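Long-range contact in 5' nucleotidase family protein (Staphylococcus aureus subsp. aureus, PDB 4Q7F), which belongs to the 5'-nucleotidase family and pairs a calcineurin-like metallophosphoesterase domain, here holding manganese and magnesium, with a family-specific C-terminal domain: residues I68-F73 against F104-N109. Residues are numbered along the deposited sequence; the frame is centred on the assembly and turned at random.
With MG (magnesium ion), chain B; MN (manganese (II) ion), chain C.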
ATOM      1  N   ILE A  68     -18.718  -5.553   2.261  1.00 21.29           N
ATOM      2  CA  ILE A  68     -17.621  -5.820   1.346  1.00 21.02           C
ATOM      3  C   ILE A  68     -16.262  -5.340   1.825  1.00 19.20           C
ATOM      4  O   ILE A  68     -16.157  -4.273   2.418  1.00 20.01           O
ATOM      5  CB  ILE A  68     -17.892  -5.039   0.034  1.00 21.94           C
ATOM      6  CG1 ILE A  68     -19.266  -5.419  -0.521  1.00 23.00           C
ATOM      7  CG2 ILE A  68     -16.767  -5.229  -0.990  1.00 22.22           C
ATOM      8  CD1 ILE A  68     -19.769  -4.574  -1.667  1.00 24.01           C
ATOM      9  N   ASP A  69     -15.251  -6.178   1.639  1.00 19.45           N
ATOM     10  CA  ASP A  69     -13.840  -5.776   1.845  1.00 19.39           C
ATOM     11  C   ASP A  69     -13.215  -5.650   0.462  1.00 19.03           C
ATOM     12  O   ASP A  69     -13.220  -6.600  -0.321  1.00 19.83           O
ATOM     13  CB  ASP A  69     -13.033  -6.733   2.713  1.00 18.97           C
ATOM     14  CG  ASP A  69     -11.587  -6.247   2.885  1.00 18.63           C
ATOM     15  OD1 ASP A  69     -10.822  -6.423   1.918  1.00 19.63           O
ATOM     16  OD2 ASP A  69     -11.233  -5.680   3.962  1.00 17.16           O
ATOM     17  N   ASN A  70     -12.643  -4.495   0.154  1.00 19.34           N
ATOM     18  CA  ASN A  70     -12.118  -4.259  -1.196  1.00 19.20           C
ATOM     19  C   ASN A  70     -10.605  -4.360  -1.356  1.00 19.87           C
ATOM     20  O   ASN A  70      -9.997  -3.657  -2.217  1.00 19.31           O
ATOM     21  CB  ASN A  70     -12.627  -2.905  -1.740  1.00 19.69           C
ATOM     22  CG  ASN A  70     -12.371  -2.744  -3.243  1.00 21.32           C
ATOM     23  OD1 ASN A  70     -12.575  -3.688  -4.030  1.00 22.64           O
ATOM     24  ND2 ASN A  70     -11.917  -1.562  -3.649  1.00 22.21           N
ATOM     25  N   GLY A  71      -9.969  -5.229  -0.564  1.00 19.78           N
ATOM     26  CA  GLY A  71      -8.532  -5.477  -0.742  1.00 20.26           C
ATOM     27  C   GLY A  71      -7.549  -4.815   0.201  1.00 20.38           C
ATOM     28  O   GLY A  71      -7.857  -3.839   0.876  1.00 19.25           O
ATOM     29  N   ASP A  72      -6.339  -5.361   0.212  1.00 20.89           N
ATOM     30  CA  ASP A  72      -5.257  -4.886   1.082  1.00 20.37           C
ATOM     31  C   ASP A  72      -5.654  -5.102   2.515  1.00 19.30           C
ATOM     32  O   ASP A  72      -5.652  -4.170   3.336  1.00 19.21           O
ATOM     33  CB  ASP A  72      -4.853  -3.428   0.800  1.00 19.68           C
ATOM     34  CG  ASP A  72      -3.860  -3.307  -0.358  1.00 21.03           C
ATOM     35  OD1 ASP A  72      -3.558  -4.341  -1.007  1.00 21.50           O
ATOM     36  OD2 ASP A  72      -3.391  -2.177  -0.625  1.00 19.92           O
ATOM     37  N   PHE A  73      -5.973  -6.353   2.815  1.00 18.94           N
ATOM     38  CA  PHE A  73      -6.391  -6.747   4.144  1.00 18.79           C
ATOM     39  C   PHE A  73      -5.421  -7.690   4.845  1.00 19.41           C
ATOM     40  O   PHE A  73      -5.510  -7.892   6.051  1.00 20.51           O
ATOM     41  CB  PHE A  73      -7.763  -7.449   4.096  1.00 19.01           C
ATOM     42  CG  PHE A  73      -7.763  -8.783   3.382  1.00 19.78           C
ATOM     43  CD1 PHE A  73      -7.506  -9.958   4.074  1.00 19.54           C
ATOM     44  CD2 PHE A  73      -8.031  -8.862   2.031  1.00 20.17           C
ATOM     45  CE1 PHE A  73      -7.508 -11.164   3.430  1.00 20.24           C
ATOM     46  CE2 PHE A  73      -8.060 -10.072   1.385  1.00 20.83           C
ATOM     47  CZ  PHE A  73      -7.786 -11.229   2.082  1.00 21.17           C
ATOM     48  N   PHE A 104     -18.605 -10.599   0.506  1.00 23.20           N
ATOM     49  CA  PHE A 104     -17.579 -10.863  -0.437  1.00 23.51           C
ATOM     50  C   PHE A 104     -16.497  -9.804  -0.355  1.00 22.49           C
ATOM     51  O   PHE A 104     -16.612  -8.794   0.382  1.00 20.40           O
ATOM     52  CB  PHE A 104     -18.115 -10.993  -1.870  1.00 25.05           C
ATOM     53  CG  PHE A 104     -18.841  -9.786  -2.370  1.00 24.78           C
ATOM     54  CD1 PHE A 104     -18.152  -8.746  -2.953  1.00 25.92           C
ATOM     55  CD2 PHE A 104     -20.218  -9.714  -2.286  1.00 26.03           C
ATOM     56  CE1 PHE A 104     -18.827  -7.628  -3.420  1.00 25.97           C
ATOM     57  CE2 PHE A 104     -20.904  -8.609  -2.748  1.00 26.37           C
ATOM     58  CZ  PHE A 104     -20.200  -7.566  -3.323  1.00 26.61           C
ATOM     59  N   GLY A 105     -15.420 -10.104  -1.051  1.00 22.29           N
ATOM     60  CA  GLY A 105     -14.269  -9.207  -1.132  1.00 21.10           C
ATOM     61  C   GLY A 105     -13.501  -9.320  -2.425  1.00 21.43           C
ATOM     62  O   GLY A 105     -13.899 -10.051  -3.355  1.00 21.21           O
ATOM     63  N   THR A 106     -12.412  -8.550  -2.490  1.00 20.30           N
ATOM     64  CA  THR A 106     -11.524  -8.515  -3.612  1.00 21.55           C
ATOM     65  C   THR A 106     -10.060  -8.616  -3.130  1.00 22.25           C
ATOM     66  O   THR A 106      -9.763  -8.516  -1.914  1.00 22.42           O
ATOM     67  CB  THR A 106     -11.658  -7.192  -4.400  1.00 21.80           C
ATOM     68  OG1 THR A 106     -11.324  -6.095  -3.553  1.00 20.87           O
ATOM     69  CG2 THR A 106     -13.070  -7.030  -4.940  1.00 22.00           C
ATOM     70  N   LEU A 107      -9.159  -8.791  -4.090  1.00 23.21           N
ATOM     71  CA  LEU A 107      -7.745  -8.898  -3.817  1.00 23.30           C
ATOM     72  C   LEU A 107      -7.059  -7.603  -4.102  1.00 23.34           C
ATOM     73  O   LEU A 107      -7.300  -6.972  -5.137  1.00 22.77           O
ATOM     74  CB  LEU A 107      -7.092  -9.954  -4.710  1.00 24.83           C
ATOM     75  CG  LEU A 107      -7.447 -11.414  -4.517  1.00 24.88           C
ATOM     76  CD1 LEU A 107      -6.796 -12.213  -5.621  1.00 25.06           C
ATOM     77  CD2 LEU A 107      -7.011 -11.903  -3.141  1.00 24.49           C
ATOM     78  N   GLY A 108      -6.209  -7.206  -3.159  1.00 23.34           N
ATOM     79  CA  GLY A 108      -5.358  -6.041  -3.319  1.00 21.98           C
ATOM     80  C   GLY A 108      -3.943  -6.535  -3.587  1.00 21.93           C
ATOM     81  O   GLY A 108      -3.658  -7.727  -3.443  1.00 19.97           O
ATOM     82  N   ASN A 109      -3.044  -5.633  -4.004  1.00 22.46           N
ATOM     83  CA  ASN A 109      -1.686  -6.037  -4.283  1.00 23.18           C
ATOM     84  C   ASN A 109      -0.925  -6.614  -3.093  1.00 22.27           C
ATOM     85  O   ASN A 109      -0.097  -7.509  -3.266  1.00 23.71           O
ATOM     86  CB  ASN A 109      -0.866  -4.883  -4.899  1.00 24.72           C
ATOM     87  CG  ASN A 109      -0.845  -3.646  -4.022  1.00 25.50           C
ATOM     88  OD1 ASN A 109      -1.873  -2.992  -3.829  1.00 27.67           O
ATOM     89  ND2 ASN A 109       0.338  -3.280  -3.545  1.00 26.72           N
TER
HETATM   90 MG    MG B 601      -3.181  -1.474  -2.788  1.00 21.04          MG
HETATM   91 MN    MN C 602      -3.431  -0.220   0.319  1.00 22.28          MN
HETATM   92  O   HOH W   1     -11.067  -8.704   0.578  1.00 17.27           O
HETATM   93  O   HOH W   2      -2.457   0.398  -1.627  1.00 20.85           O
HETATM   94  O   HOH W   3      -1.026   0.167   0.466  1.00 33.42           O
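Asp72 and Asn109 meet at the magnesium ion because of how each turns at its first torsion: Asp72 CG lies anti to its own carbonyl carbon (chi1 -84°), while Asn109 CG sits between its N and carbonyl carbon (chi1 57°). The two segments supply part of the two-metal centre of the calcineurin-like metallophosphoesterase fold, Asp72 and Asn109 standing just after the neighbouring parallel strands 65-69 and 104-105. Asp72 bridges the metals through one oxygen, OD2 lying 2.3 Å from magnesium and 2.2 Å from manganese, and water 2 forms a second bridge. Asp27, His29 and His249 complete the manganese site, His207 and His247 the magnesium site. The other carboxylate oxygen, OD1, turns toward Gly108 CA and has its main polar partner in His110, which probably steadies the bridging group.

Behind the metals, the strands pair briefly: Asp69 N donates to Phe104 O at 3.2 Å, and Thr106 N answers with a bond to Asp69 O. On one face of the sheet Ile68 and Phe104 run side by side, with Ile68 CG1 over the ring, 4.0 Å from its centroid, and CD1 reaching CZ at the rim. Asp69, on the other face, folds its chain into an Asx turn: Gly71 N reaches Asp69 OD1 from above the carboxylate plane, 2.9 Å away, while the carboxylate has its main outside partner in Tyr97. Water 1 links the two segments, lying within hydrogen-bonding distance of Asp69 OD1 (2.7 Å) and Thr106 O (2.8 Å), the same carbonyl oxygen that lies near the plane of the Phe73 ring, beside CE2.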